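Local coordinates for effector protein B, substrate of the Dot/Icm secretion system (Legionella drancourtii, PDB 4JVS) that probably acts, through its LepB-type domain, as a GTPase-activating protein that speeds GTP hydrolysis by a host small GTPase, at residues A[105-109]-A[137-141]; A[121-126]-A[157-161]. One frame throughout, in Å; residues are numbered along the deposited sequence.

Contact 1 of 2, residues A[105-109]-A[137-141]; sequences AALHG and RFAPY. With GDP (guanosine-5'-diphosphate), chain D; AF3 (aluminum fluoride), chain E.
The imidazole of His-108 and the guanidinium of Arg-137 lie with their planes 48° apart. Over the centre of one imidazole face sits CD1 of the preceding Leu-107, 4.0 Å above the plane. The ring is met obliquely by Ala-139 CB, which lies 3.6 Å from His-108 ND1, while His-108 CB rests against Arg-137 CD at 3.8 Å. The guanidinium turns its edge to the nucleotide, with the beta phosphorus of GDP in its plane and fluorine F3 of the aluminum fluoride close to it. Arg-137 NH2 donates to GDP O1B at 3.2 Å (N-H...O 150°), and weak bonds run from NH1 and NH2 to F3. This is the geometry expected of an arginine finger: a loop of the GAP domain pushes an extended side chain, CG to NE, into a transition-state mimic that is also hydrogen-bonded to the chain of another protein. Such a placement would probably offset negative charge on the transferring phosphate. Beside the finger the packing is mostly apolar. With Leu-107 CG anti to the backbone N (chi1 179°), its isobutyl group reaches Ala-139, CG to CB 3.7 Å, and Leu-107 CB approaches Pro-140 CG at 4.4 Å.

Contact 2 of 2, residues A[121-126]-A[157-161]; sequences ILRHLS and WAKMQ
Leu-122, near the C-terminal end of helix 118-124, packs against Trp-157 in the first turn of helix 156-177. The pair is an example of helix-to-helix packing in the core of the largely helical LepB GAP N-terminal subdomain, with one large aromatic spanning the gap between two backbones.

The aromatic contacts all gather at the benzene end of the indole. Trp-157 has its CG anti to the backbone N (chi1 174°), which sends the ring across to the other helix. Leu-122 slides past it in the opposite direction: its CB meets Trp-157 CZ3 at 3.5 Å, and its CD1 makes a CH-pi contact over one face, 4.2 Å from the six-membered centroid and 22° off the normal, displaced toward the rim. Ile-121 CG2 comes obliquely to Trp-157 CH2 at 3.7 Å, whereas Leu-125 CD1 stands near the ring plane, at the edge by Trp-157 CZ2. Phe-95 also meets the indole, edge to face.

Purely aliphatic packing is carried by the other methyl of Leu-122: CD2 touches Met-160 CB at 3.8 Å, the two side chains crossing at about a right angle. Beyond CB the methionine bends away, and it packs on helices 60-80 and 193-214.

Polar groups border this core, but no hydrogen bond joins the two segments. The amide of Gln-161 is fixed from elsewhere, NE2 being hydrogen-bonded to Ser-145 OG on helix 142-151. Basic side-chain atoms of the other protein's chain also pack on Leu-125, Ser-126 and Gln-161. Within the contact, Gln-161 OE1 lies 4.0 Å from Leu-125 CB, and 4.1 Å separates it from Ser-126 OG.

From the N terminus, the chain first passes the short strand 106-107 and the turn after it, then helix 118-124, then the loop 137-141, and finally the start of helix 156-177. Contact 1 closes the loop between the first and third of these, contact 2 that between the second and fourth, so the two closures cross rather than nest. Their centres are 16 Å apart, yet they touch through the segments 121-126 and 137-141: Phe-138 CE1 meets His-124 CD2 at 3.4 Å, and Tyr-141 CE1 meets Ile-121 CD1 at 3.6 Å. The loop that presents Arg-137 to the nucleotide is thereby joined to the helical core of the subdomain.

Contact 1 of 2, residues A[105-109]-A[137-141]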
# COMPACT_ATOMS: atom_id res chain seq x y z
N ALA A 105 16.34 -7.68 9.08
CA ALA A 105 15.22 -7.81 10.00
C ALA A 105 13.91 -7.63 9.24
O ALA A 105 13.92 -7.17 8.10
CB ALA A 105 15.34 -6.81 11.13
N ALA A 106 12.79 -8.01 9.85
CA ALA A 106 11.48 -7.87 9.20
C ALA A 106 10.97 -6.43 9.24
O ALA A 106 11.13 -5.73 10.24
CB ALA A 106 10.46 -8.82 9.82
N LEU A 107 10.35 -6.00 8.14
CA LEU A 107 9.76 -4.66 8.01
C LEU A 107 8.26 -4.76 7.67
O LEU A 107 7.88 -5.01 6.52
CB LEU A 107 10.51 -3.83 6.96
CG LEU A 107 9.95 -2.42 6.74
CD1 LEU A 107 9.87 -1.65 8.05
CD2 LEU A 107 10.74 -1.62 5.71
N HIS A 108 7.43 -4.57 8.68
CA HIS A 108 6.00 -4.82 8.58
C HIS A 108 5.69 -6.23 8.08
O HIS A 108 4.82 -6.41 7.22
CB HIS A 108 5.31 -3.77 7.69
CG HIS A 108 5.58 -2.36 8.11
ND1 HIS A 108 5.86 -1.35 7.20
CD2 HIS A 108 5.63 -1.78 9.33
CE1 HIS A 108 6.05 -0.22 7.85
NE2 HIS A 108 5.92 -0.45 9.15
N GLY A 109 6.44 -7.19 8.60
CA GLY A 109 6.26 -8.60 8.33
C GLY A 109 7.02 -9.30 7.24
O GLY A 109 6.90 -10.49 7.11
N ARG A 137 0.78 -5.91 2.85
CA ARG A 137 2.05 -5.19 2.83
C ARG A 137 3.25 -5.97 2.33
O ARG A 137 3.43 -7.16 2.65
CB ARG A 137 2.38 -4.66 4.22
CG ARG A 137 1.53 -3.49 4.64
CD ARG A 137 2.10 -2.87 5.88
NE ARG A 137 1.39 -1.66 6.20
CZ ARG A 137 1.59 -0.50 5.60
NH1 ARG A 137 2.49 -0.41 4.63
NH2 ARG A 137 0.88 0.56 5.95
N PHE A 138 4.07 -5.28 1.55
CA PHE A 138 5.34 -5.82 1.07
C PHE A 138 6.37 -4.70 1.19
O PHE A 138 6.97 -4.27 0.20
CB PHE A 138 5.19 -6.31 -0.37
CG PHE A 138 6.32 -7.18 -0.82
CD1 PHE A 138 6.69 -8.29 -0.09
CD2 PHE A 138 7.00 -6.89 -1.99
CE1 PHE A 138 7.74 -9.11 -0.52
CE2 PHE A 138 8.05 -7.69 -2.42
CZ PHE A 138 8.41 -8.81 -1.68
N ALA A 139 6.57 -4.24 2.42
CA ALA A 139 7.35 -3.04 2.72
C ALA A 139 8.82 -3.01 2.24
O ALA A 139 9.33 -1.93 1.93
CB ALA A 139 7.27 -2.73 4.21
N PRO A 140 9.51 -4.17 2.20
CA PRO A 140 10.92 -4.00 1.84
C PRO A 140 11.16 -3.60 0.39
O PRO A 140 12.30 -3.24 0.07
CB PRO A 140 11.52 -5.38 2.13
CG PRO A 140 10.59 -6.00 3.13
CD PRO A 140 9.24 -5.53 2.70
N TYR A 141 10.14 -3.65 -0.46
CA TYR A 141 10.33 -3.29 -1.86
C TYR A 141 9.62 -2.01 -2.31
O TYR A 141 9.78 -1.59 -3.45
CB TYR A 141 10.01 -4.46 -2.79
CG TYR A 141 11.17 -5.42 -2.95
CD1 TYR A 141 12.19 -5.17 -3.86
CD2 TYR A 141 11.25 -6.57 -2.17
CE1 TYR A 141 13.26 -6.04 -4.00
CE2 TYR A 141 12.32 -7.45 -2.30
CZ TYR A 141 13.32 -7.18 -3.22
OH TYR A 141 14.37 -8.06 -3.34
PB GDP D . -0.06 3.80 6.72
O1B GDP D . 0.66 3.66 5.36
O2B GDP D . -1.57 3.91 6.43
O3B GDP D . 0.47 4.97 7.50
O3A GDP D . 0.23 2.49 7.53
PA GDP D . -0.45 2.17 8.92
O1A GDP D . -1.37 0.99 8.78
O2A GDP D . -1.24 3.33 9.43
O5' GDP D . 0.76 1.86 9.86
C5' GDP D . 0.51 0.84 10.75
C4' GDP D . 1.68 -0.10 10.94
O4' GDP D . 2.76 0.51 11.62
C3' GDP D . 1.08 -1.12 11.81
O3' GDP D . 0.91 -2.30 11.12
C2' GDP D . 1.93 -1.17 13.02
O2' GDP D . 2.76 -2.27 13.02
C1' GDP D . 2.70 0.12 12.97
N9 GDP D . 2.22 1.19 13.84
C8 GDP D . 1.30 2.14 13.54
N7 GDP D . 1.12 2.98 14.56
C5 GDP D . 1.92 2.62 15.57
C6 GDP D . 2.14 3.14 16.91
O6 GDP D . 1.54 4.12 17.33
N1 GDP D . 3.07 2.49 17.72
C2 GDP D . 3.82 1.34 17.32
N2 GDP D . 4.77 0.72 18.20
N3 GDP D . 3.62 0.85 16.07
C4 GDP D . 2.64 1.48 15.15
AL AF3 E . 0.64 3.08 3.83
F1 AF3 E . 1.10 4.52 3.10
F2 AF3 E . -0.90 3.17 4.45
F3 AF3 E . 1.17 1.58 3.31
O HOH W 1 -0.78 3.10 2.03

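Contact 2 of 2, residues A[121-126]-A[157-161]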
# COMPACT_ATOMS: atom_id res chain seq x y z
N ILE A 121 7.35 -9.46 -6.89
CA ILE A 121 7.31 -8.12 -6.35
C ILE A 121 6.13 -7.36 -6.97
O ILE A 121 5.29 -6.81 -6.24
CB ILE A 121 8.65 -7.39 -6.62
CG1 ILE A 121 9.79 -8.15 -5.93
CG2 ILE A 121 8.59 -5.95 -6.13
CD1 ILE A 121 11.19 -7.79 -6.41
N LEU A 122 6.06 -7.35 -8.31
CA LEU A 122 4.96 -6.70 -9.02
C LEU A 122 3.59 -7.15 -8.52
O LEU A 122 2.72 -6.32 -8.22
CB LEU A 122 5.06 -6.96 -10.51
CG LEU A 122 3.97 -6.28 -11.33
CD1 LEU A 122 4.12 -4.77 -11.20
CD2 LEU A 122 4.00 -6.74 -12.80
N ARG A 123 3.39 -8.44 -8.38
CA ARG A 123 2.18 -8.95 -7.80
C ARG A 123 1.96 -8.52 -6.39
O ARG A 123 0.86 -8.31 -5.99
CB ARG A 123 2.23 -10.45 -7.81
CG ARG A 123 1.84 -11.09 -9.06
CD ARG A 123 2.13 -12.52 -8.89
NE ARG A 123 1.88 -13.33 -10.06
CZ ARG A 123 2.83 -13.96 -10.75
NH1 ARG A 123 2.52 -14.70 -11.77
NH2 ARG A 123 4.08 -13.85 -10.42
N HIS A 124 3.01 -8.43 -5.62
CA HIS A 124 2.88 -8.08 -4.22
C HIS A 124 2.43 -6.65 -4.00
O HIS A 124 1.58 -6.38 -3.14
CB HIS A 124 4.20 -8.31 -3.49
CG HIS A 124 4.35 -9.69 -2.93
ND1 HIS A 124 3.26 -10.50 -2.65
CD2 HIS A 124 5.45 -10.42 -2.62
CE1 HIS A 124 3.69 -11.66 -2.19
NE2 HIS A 124 5.01 -11.64 -2.16
N LEU A 125 3.00 -5.75 -4.79
CA LEU A 125 2.80 -4.32 -4.62
C LEU A 125 1.52 -3.84 -5.26
O LEU A 125 1.22 -2.64 -5.22
CB LEU A 125 3.97 -3.54 -5.23
CG LEU A 125 5.29 -3.74 -4.49
CD1 LEU A 125 6.44 -3.01 -5.18
CD2 LEU A 125 5.12 -3.30 -3.07
N SER A 126 0.77 -4.75 -5.87
CA SER A 126 -0.40 -4.33 -6.64
C SER A 126 -1.64 -5.23 -6.53
O SER A 126 -2.69 -4.89 -7.07
CB SER A 126 0.00 -4.12 -8.10
OG SER A 126 0.88 -3.01 -8.21
N TRP A 157 8.76 -2.20 -16.18
CA TRP A 157 8.30 -2.19 -14.79
C TRP A 157 7.36 -1.04 -14.49
O TRP A 157 6.27 -1.24 -13.95
CB TRP A 157 9.48 -2.11 -13.81
CG TRP A 157 9.03 -1.96 -12.40
CD1 TRP A 157 8.92 -0.80 -11.69
CD2 TRP A 157 8.59 -3.01 -11.53
NE1 TRP A 157 8.44 -1.06 -10.42
CE2 TRP A 157 8.23 -2.41 -10.30
CE3 TRP A 157 8.46 -4.39 -11.66
CZ2 TRP A 157 7.77 -3.15 -9.22
CZ3 TRP A 157 8.01 -5.12 -10.59
CH2 TRP A 157 7.66 -4.50 -9.38
N ALA A 158 7.77 0.17 -14.85
CA ALA A 158 6.96 1.35 -14.59
C ALA A 158 5.63 1.28 -15.31
O ALA A 158 4.62 1.77 -14.80
CB ALA A 158 7.70 2.61 -14.99
N LYS A 159 5.61 0.65 -16.48
CA LYS A 159 4.38 0.52 -17.26
C LYS A 159 3.42 -0.49 -16.65
O LYS A 159 2.21 -0.26 -16.62
CB LYS A 159 4.69 0.18 -18.72
CG LYS A 159 5.27 1.37 -19.50
CD LYS A 159 5.79 0.99 -20.88
CE LYS A 159 6.44 2.18 -21.58
NZ LYS A 159 6.91 1.83 -22.95
N MET A 160 3.97 -1.59 -16.15
CA MET A 160 3.18 -2.66 -15.54
C MET A 160 2.58 -2.19 -14.24
O MET A 160 1.41 -2.45 -13.95
CB MET A 160 4.07 -3.86 -15.24
CG MET A 160 4.77 -4.42 -16.46
SD MET A 160 3.61 -5.14 -17.63
CE MET A 160 4.63 -5.11 -19.10
N GLN A 161 3.39 -1.50 -13.45
CA GLN A 161 2.96 -0.99 -12.16
C GLN A 161 1.88 0.08 -12.36
O GLN A 161 1.00 0.27 -11.51
CB GLN A 161 4.17 -0.43 -11.41
CG GLN A 161 3.87 0.20 -10.08
CD GLN A 161 4.73 -0.38 -8.99
OE1 GLN A 161 4.65 -1.56 -8.69
NE2 GLN A 161 5.57 0.47 -8.39